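Side-chain contacts in serine protease inhibitor 2 (Anopheles gambiae, PDB 3PZF), which inhibits clip-domain serine proteases that activate phenoloxidases and thereby restrains melanization in the mosquito hemolymph: residues Q259-D262 and R263-S266; V48-L51 and L52-Y56. All coordinates share one frame; numbering follows the deposited sequence.

Contact 1 (Q259-D262 and R263-S266); sequences QVLD and RINS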
ATOM      1  N   GLN A 259      11.274  17.127   2.308  1.00 29.48           N
ATOM      2  CA  GLN A 259      12.466  17.344   1.490  1.00 29.62           C
ATOM      3  C   GLN A 259      12.991  16.028   0.916  1.00 31.59           C
ATOM      4  O   GLN A 259      13.353  15.965  -0.248  1.00 34.24           O
ATOM      5  CB  GLN A 259      13.564  18.068   2.307  1.00 26.47           C
ATOM      6  CG  GLN A 259      13.106  19.475   2.783  1.00 40.82           C
ATOM      7  CD  GLN A 259      14.098  20.177   3.709  1.00 44.14           C
ATOM      8  OE1 GLN A 259      14.715  19.550   4.564  1.00 43.32           O
ATOM      9  NE2 GLN A 259      14.246  21.486   3.537  1.00 46.19           N
ATOM     10  N   VAL A 260      13.037  14.979   1.734  1.00 30.38           N
ATOM     11  CA  VAL A 260      13.499  13.685   1.264  1.00 27.30           C
ATOM     12  C   VAL A 260      12.528  13.155   0.179  1.00 30.18           C
ATOM     13  O   VAL A 260      12.942  12.644  -0.866  1.00 30.64           O
ATOM     14  CB  VAL A 260      13.647  12.698   2.445  1.00 22.68           C
ATOM     15  CG1 VAL A 260      13.947  11.287   1.936  1.00 28.69           C
ATOM     16  CG2 VAL A 260      14.741  13.186   3.427  1.00 29.12           C
ATOM     17  N   LEU A 261      11.227  13.321   0.400  1.00 28.98           N
ATOM     18  CA  LEU A 261      10.244  12.915  -0.613  1.00 24.91           C
ATOM     19  C   LEU A 261      10.502  13.525  -1.999  1.00 31.32           C
ATOM     20  O   LEU A 261      10.483  12.824  -3.008  1.00 31.95           O
ATOM     21  CB  LEU A 261       8.830  13.259  -0.155  1.00 30.18           C
ATOM     22  CG  LEU A 261       8.257  12.268   0.859  1.00 37.39           C
ATOM     23  CD1 LEU A 261       6.911  12.760   1.331  1.00 43.31           C
ATOM     24  CD2 LEU A 261       8.117  10.859   0.261  1.00 32.69           C
ATOM     25  N   ASP A 262      10.758  14.828  -2.050  1.00 36.46           N
ATOM     26  CA  ASP A 262      11.008  15.510  -3.318  1.00 32.84           C
ATOM     27  C   ASP A 262      12.217  14.949  -4.059  1.00 40.00           C
ATOM     28  O   ASP A 262      12.337  15.101  -5.275  1.00 43.31           O
ATOM     29  CB  ASP A 262      11.216  17.008  -3.081  1.00 46.98           C
ATOM     30  CG  ASP A 262       9.946  17.710  -2.626  1.00 49.57           C
ATOM     31  OD1 ASP A 262       8.846  17.247  -2.995  1.00 46.97           O
ATOM     32  OD2 ASP A 262      10.048  18.723  -1.899  1.00 52.81           O
ATOM     33  N   ARG A 263      13.112  14.308  -3.319  1.00 32.20           N
ATOM     34  CA  ARG A 263      14.337  13.748  -3.885  1.00 33.93           C
ATOM     35  C   ARG A 263      14.102  12.351  -4.410  1.00 39.54           C
ATOM     36  O   ARG A 263      14.899  11.837  -5.191  1.00 34.37           O
ATOM     37  CB  ARG A 263      15.451  13.679  -2.822  1.00 31.29           C
ATOM     38  CG  ARG A 263      16.054  15.033  -2.439  1.00 48.91           C
ATOM     39  CD  ARG A 263      16.825  15.634  -3.603  1.00 64.26           C
ATOM     40  NE  ARG A 263      17.936  14.780  -4.021  1.00 66.59           N
ATOM     41  CZ  ARG A 263      18.593  14.908  -5.171  1.00 65.42           C
ATOM     42  NH1 ARG A 263      18.250  15.858  -6.034  1.00 63.20           N
ATOM     43  NH2 ARG A 263      19.592  14.079  -5.459  1.00 54.59           N
ATOM     44  N   ILE A 264      13.019  11.725  -3.958  1.00 32.50           N
ATOM     45  CA  ILE A 264      12.744  10.344  -4.324  1.00 28.12           C
ATOM     46  C   ILE A 264      11.979  10.233  -5.624  1.00 30.75           C
ATOM     47  O   ILE A 264      10.950  10.875  -5.803  1.00 32.85           O
ATOM     48  CB  ILE A 264      11.929   9.637  -3.237  1.00 25.33           C
ATOM     49  CG1 ILE A 264      12.797   9.444  -1.983  1.00 24.46           C
ATOM     50  CG2 ILE A 264      11.425   8.292  -3.741  1.00 26.58           C
ATOM     51  CD1 ILE A 264      12.000   8.907  -0.814  1.00 25.11           C
ATOM     52  N   ASN A 265      12.507   9.410  -6.531  1.00 31.01           N
ATOM     53  CA  ASN A 265      11.818   9.042  -7.762  1.00 29.49           C
ATOM     54  C   ASN A 265      12.326   7.652  -8.095  1.00 28.13           C
ATOM     55  O   ASN A 265      13.141   7.115  -7.357  1.00 30.08           O
ATOM     56  CB  ASN A 265      12.094  10.051  -8.876  1.00 29.40           C
ATOM     57  CG  ASN A 265      13.583  10.295  -9.082  1.00 39.17           C
ATOM     58  OD1 ASN A 265      14.299   9.402  -9.509  1.00 37.91           O
ATOM     59  ND2 ASN A 265      14.047  11.504  -8.778  1.00 48.63           N
ATOM     60  N   SER A 266      11.844   7.032  -9.163  1.00 29.46           N
ATOM     61  CA  SER A 266      12.224   5.642  -9.396  1.00 23.96           C
ATOM     62  C   SER A 266      13.740   5.446  -9.464  1.00 30.66           C
ATOM     63  O   SER A 266      14.256   4.474  -8.921  1.00 26.76           O
ATOM     64  CB  SER A 266      11.587   5.109 -10.680  1.00 25.98           C
ATOM     65  OG  SER A 266      10.183   5.011 -10.474  1.00 36.23           O
TER
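Val260 and Ile264 meet on the inner side of a turn that begins in helix 257-263, and the backbone bonds of this turn are mostly of the shorter kind. Arg263 N donates to Val260 O over 3.0 Å, and Ile264 N donates to Leu261 O over 2.9 Å. Both are i to i+3 bonds, and in both the donor stands above the carbonyl plane, 60° out of it at Val260 and 62° at Leu261. The corresponding i to i+4 bonds, Arg263 N to Gln259 O and Ile264 N to Val260 O, are present only as weak ones. The shorter bonds therefore prevail here, a 3-10-like pattern, and Ile264 continues in an extended conformation.

The apolar contact is light. Ile264 directs CG1 back over the turn, anti to its own carbonyl carbon (chi1 -69°), which places CG1 3.4 Å from Val260 O and brings CD1 to 4.1 Å from Val260 CG1. Leu261 CD2 lies 4.5 Å from Ile264 CD1. Val260 and Ile264 both rest on Ile249 of strand 244-251, whereas Leu261 packs on Phe34 and Ile264 on Leu27 of helix 24-35.

On the polar side, the Arg263 chain bends at chi2 and chi3 and carries its guanidinium away from the turn to a salt bridge with Asp229. Arg263 CG lies 3.6 Å from Gln259 O, and Gln259 OE1 is hydrogen-bonded to Thr256 N. Lys31 NZ bonds Ile264 O and, weakly, Leu261 O, while Asn265 takes the N-cap position of helix 266-274.

An amphipathic turn follows from this chemistry: branched aliphatic groups face the protein, charged and amide groups face outward, and a lysine from helix 24-35 serves carbonyls at the chain's exit.

Contact 2 (V48-L51 and L52-Y56); sequences VKIL and LTLIY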
ATOM      1  N   VAL A  48      -3.411  -0.145  -5.591  1.00 16.91           N
ATOM      2  CA  VAL A  48      -4.033   0.913  -6.379  1.00 16.30           C
ATOM      3  C   VAL A  48      -3.891   0.588  -7.859  1.00 21.01           C
ATOM      4  O   VAL A  48      -4.826   0.798  -8.634  1.00 20.53           O
ATOM      5  CB  VAL A  48      -3.455   2.307  -6.080  1.00 20.27           C
ATOM      6  CG1 VAL A  48      -4.103   3.373  -6.979  1.00 20.73           C
ATOM      7  CG2 VAL A  48      -3.693   2.675  -4.618  1.00 18.27           C
ATOM      8  N   LYS A  49      -2.738   0.065  -8.261  1.00 20.36           N
ATOM      9  CA  LYS A  49      -2.568  -0.257  -9.677  1.00 20.40           C
ATOM     10  C   LYS A  49      -3.500  -1.391 -10.095  1.00 25.26           C
ATOM     11  O   LYS A  49      -4.024  -1.388 -11.210  1.00 22.66           O
ATOM     12  CB  LYS A  49      -1.107  -0.582  -9.988  1.00 20.75           C
ATOM     13  CG  LYS A  49      -0.197   0.595  -9.632  1.00 19.23           C
ATOM     14  CD  LYS A  49       1.194   0.446 -10.323  1.00 21.09           C
ATOM     15  CE  LYS A  49       2.029  -0.682  -9.744  1.00 27.57           C
ATOM     16  NZ  LYS A  49       3.467  -0.614 -10.288  1.00 22.52           N
ATOM     17  N   ILE A  50      -3.718  -2.354  -9.206  1.00 18.67           N
ATOM     18  CA  ILE A  50      -4.715  -3.401  -9.471  1.00 21.98           C
ATOM     19  C   ILE A  50      -6.120  -2.786  -9.727  1.00 18.11           C
ATOM     20  O   ILE A  50      -6.835  -3.220 -10.652  1.00 19.69           O
ATOM     21  CB  ILE A  50      -4.821  -4.412  -8.290  1.00 23.73           C
ATOM     22  CG1 ILE A  50      -3.517  -5.211  -8.117  1.00 24.43           C
ATOM     23  CG2 ILE A  50      -5.973  -5.394  -8.531  1.00 23.25           C
ATOM     24  CD1 ILE A  50      -3.088  -5.949  -9.346  1.00 30.24           C
ATOM     25  N   LEU A  51      -6.516  -1.821  -8.907  1.00 19.64           N
ATOM     26  CA  LEU A  51      -7.835  -1.172  -9.051  1.00 19.95           C
ATOM     27  C   LEU A  51      -7.944  -0.488 -10.399  1.00 25.38           C
ATOM     28  O   LEU A  51      -8.959  -0.578 -11.099  1.00 21.23           O
ATOM     29  CB  LEU A  51      -8.048  -0.100  -7.960  1.00 19.23           C
ATOM     30  CG  LEU A  51      -7.961  -0.629  -6.540  1.00 25.52           C
ATOM     31  CD1 LEU A  51      -8.324   0.464  -5.502  1.00 20.92           C
ATOM     32  CD2 LEU A  51      -8.900  -1.818  -6.437  1.00 27.81           C
ATOM     33  N   LEU A  52      -6.897   0.237 -10.743  1.00 21.31           N
ATOM     34  CA  LEU A  52      -6.849   0.936 -12.022  1.00 26.22           C
ATOM     35  C   LEU A  52      -6.879  -0.034 -13.189  1.00 25.24           C
ATOM     36  O   LEU A  52      -7.515   0.248 -14.191  1.00 24.22           O
ATOM     37  CB  LEU A  52      -5.611   1.821 -12.108  1.00 24.59           C
ATOM     38  CG  LEU A  52      -5.580   2.974 -11.094  1.00 25.75           C
ATOM     39  CD1 LEU A  52      -4.226   3.696 -11.178  1.00 26.25           C
ATOM     40  CD2 LEU A  52      -6.740   3.926 -11.371  1.00 27.11           C
ATOM     41  N   THR A  53      -6.217  -1.180 -13.054  1.00 19.33           N
ATOM     42  CA  THR A  53      -6.205  -2.159 -14.133  1.00 21.22           C
ATOM     43  C   THR A  53      -7.584  -2.815 -14.231  1.00 22.92           C
ATOM     44  O   THR A  53      -8.065  -3.056 -15.329  1.00 25.43           O
ATOM     45  CB  THR A  53      -5.097  -3.196 -13.951  1.00 22.22           C
ATOM     46  OG1 THR A  53      -3.839  -2.509 -13.841  1.00 22.55           O
ATOM     47  CG2 THR A  53      -5.034  -4.174 -15.206  1.00 22.28           C
ATOM     48  N   LEU A  54      -8.270  -3.035 -13.108  1.00 20.00           N
ATOM     49  CA  LEU A  54      -9.662  -3.571 -13.219  1.00 18.10           C
ATOM     50  C   LEU A  54     -10.561  -2.593 -13.955  1.00 23.35           C
ATOM     51  O   LEU A  54     -11.427  -2.980 -14.742  1.00 21.55           O
ATOM     52  CB  LEU A  54     -10.226  -3.880 -11.842  1.00 17.63           C
ATOM     53  CG  LEU A  54      -9.664  -5.176 -11.226  1.00 23.48           C
ATOM     54  CD1 LEU A  54      -9.864  -5.141  -9.714  1.00 23.89           C
ATOM     55  CD2 LEU A  54     -10.315  -6.453 -11.845  1.00 21.92           C
ATOM     56  N   ILE A  55     -10.370  -1.316 -13.702  1.00 22.93           N
ATOM     57  CA  ILE A  55     -11.168  -0.312 -14.362  1.00 23.03           C
ATOM     58  C   ILE A  55     -10.815  -0.259 -15.837  1.00 23.65           C
ATOM     59  O   ILE A  55     -11.712  -0.131 -16.689  1.00 23.74           O
ATOM     60  CB  ILE A  55     -10.987   1.067 -13.701  1.00 25.75           C
ATOM     61  CG1 ILE A  55     -11.643   1.048 -12.313  1.00 21.31           C
ATOM     62  CG2 ILE A  55     -11.596   2.152 -14.578  1.00 27.77           C
ATOM     63  CD1 ILE A  55     -11.351   2.297 -11.435  1.00 22.48           C
ATOM     64  N   TYR A  56      -9.524  -0.385 -16.145  1.00 22.01           N
ATOM     65  CA  TYR A  56      -9.069  -0.529 -17.531  1.00 24.35           C
ATOM     66  C   TYR A  56      -9.741  -1.709 -18.238  1.00 25.11           C
ATOM     67  O   TYR A  56     -10.246  -1.562 -19.340  1.00 26.67           O
ATOM     68  CB  TYR A  56      -7.539  -0.663 -17.560  1.00 22.78           C
ATOM     69  CG  TYR A  56      -6.932  -0.663 -18.948  1.00 27.45           C
ATOM     70  CD1 TYR A  56      -6.809   0.515 -19.667  1.00 31.26           C
ATOM     71  CD2 TYR A  56      -6.458  -1.835 -19.515  1.00 33.71           C
ATOM     72  CE1 TYR A  56      -6.221   0.517 -20.930  1.00 36.71           C
ATOM     73  CE2 TYR A  56      -5.882  -1.843 -20.781  1.00 38.03           C
ATOM     74  CZ  TYR A  56      -5.767  -0.662 -21.476  1.00 42.66           C
ATOM     75  OH  TYR A  56      -5.193  -0.649 -22.730  1.00 48.09           O
TER
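Thr53 reaches back one turn to Lys49, and its side chain can be followed atom by atom. Thr53 CB lies 3.5 Å from Lys49 O and 3.7 Å from Ile50 O. From there Thr53 OG1 runs beside the backbone N, anti to the carbonyl carbon (chi1 -56°), and donates to Lys49 O over 2.9 Å. Thr53 N gives the same Lys49 O the regular helical bond, also 2.9 Å, at an N-H...O angle of 149°. The two donors approach from opposite faces of the carbonyl plane, the hydroxyl 36° out of it, so one acceptor satisfies both the amide and the buried hydroxyl. A threonine hydroxyl bonded to the carbonyl four residues back is common in helices.

Two apolar pairs follow the same i to i+4 spacing: Val48 CG1 with Leu52 CD1 at 4.2 Å, and Ile50 CG2 with Leu54 CD1 at 4.1 Å, the latter pair crossing at a slant.

Helix 45-58 is the buried serpin helix behind the main sheet. Thr53 packs on Thr86 and Tyr90 of helix 83-98, Val48 and Leu52 on Phe25 of helix 24-35, and Leu51 and Leu54 on Thr110 of strand 105-115; Lys49 NZ forms a salt bridge with Asp26.

From the N terminus the chain passes through helix 24-35 and enters contact 2, which lies wholly within helix 45-58. It reaches contact 1 some two hundred residues later, at the junction of helices 257-263 and 266-274. Each contact joins consecutive residues and closes no more than a helical turn, so the two stand in series and neither nest nor cross. The centres of contact 1 and contact 2 are about 25 Å apart. The nearest atoms of contact 1 and contact 2 are about 9 Å apart. Helix 24-35 provides the connection, for both contacts pack against it. Contact 2 further ties it to helix 83-98 and strand 105-115, contact 1 to strand 244-251, within the single serpin fold.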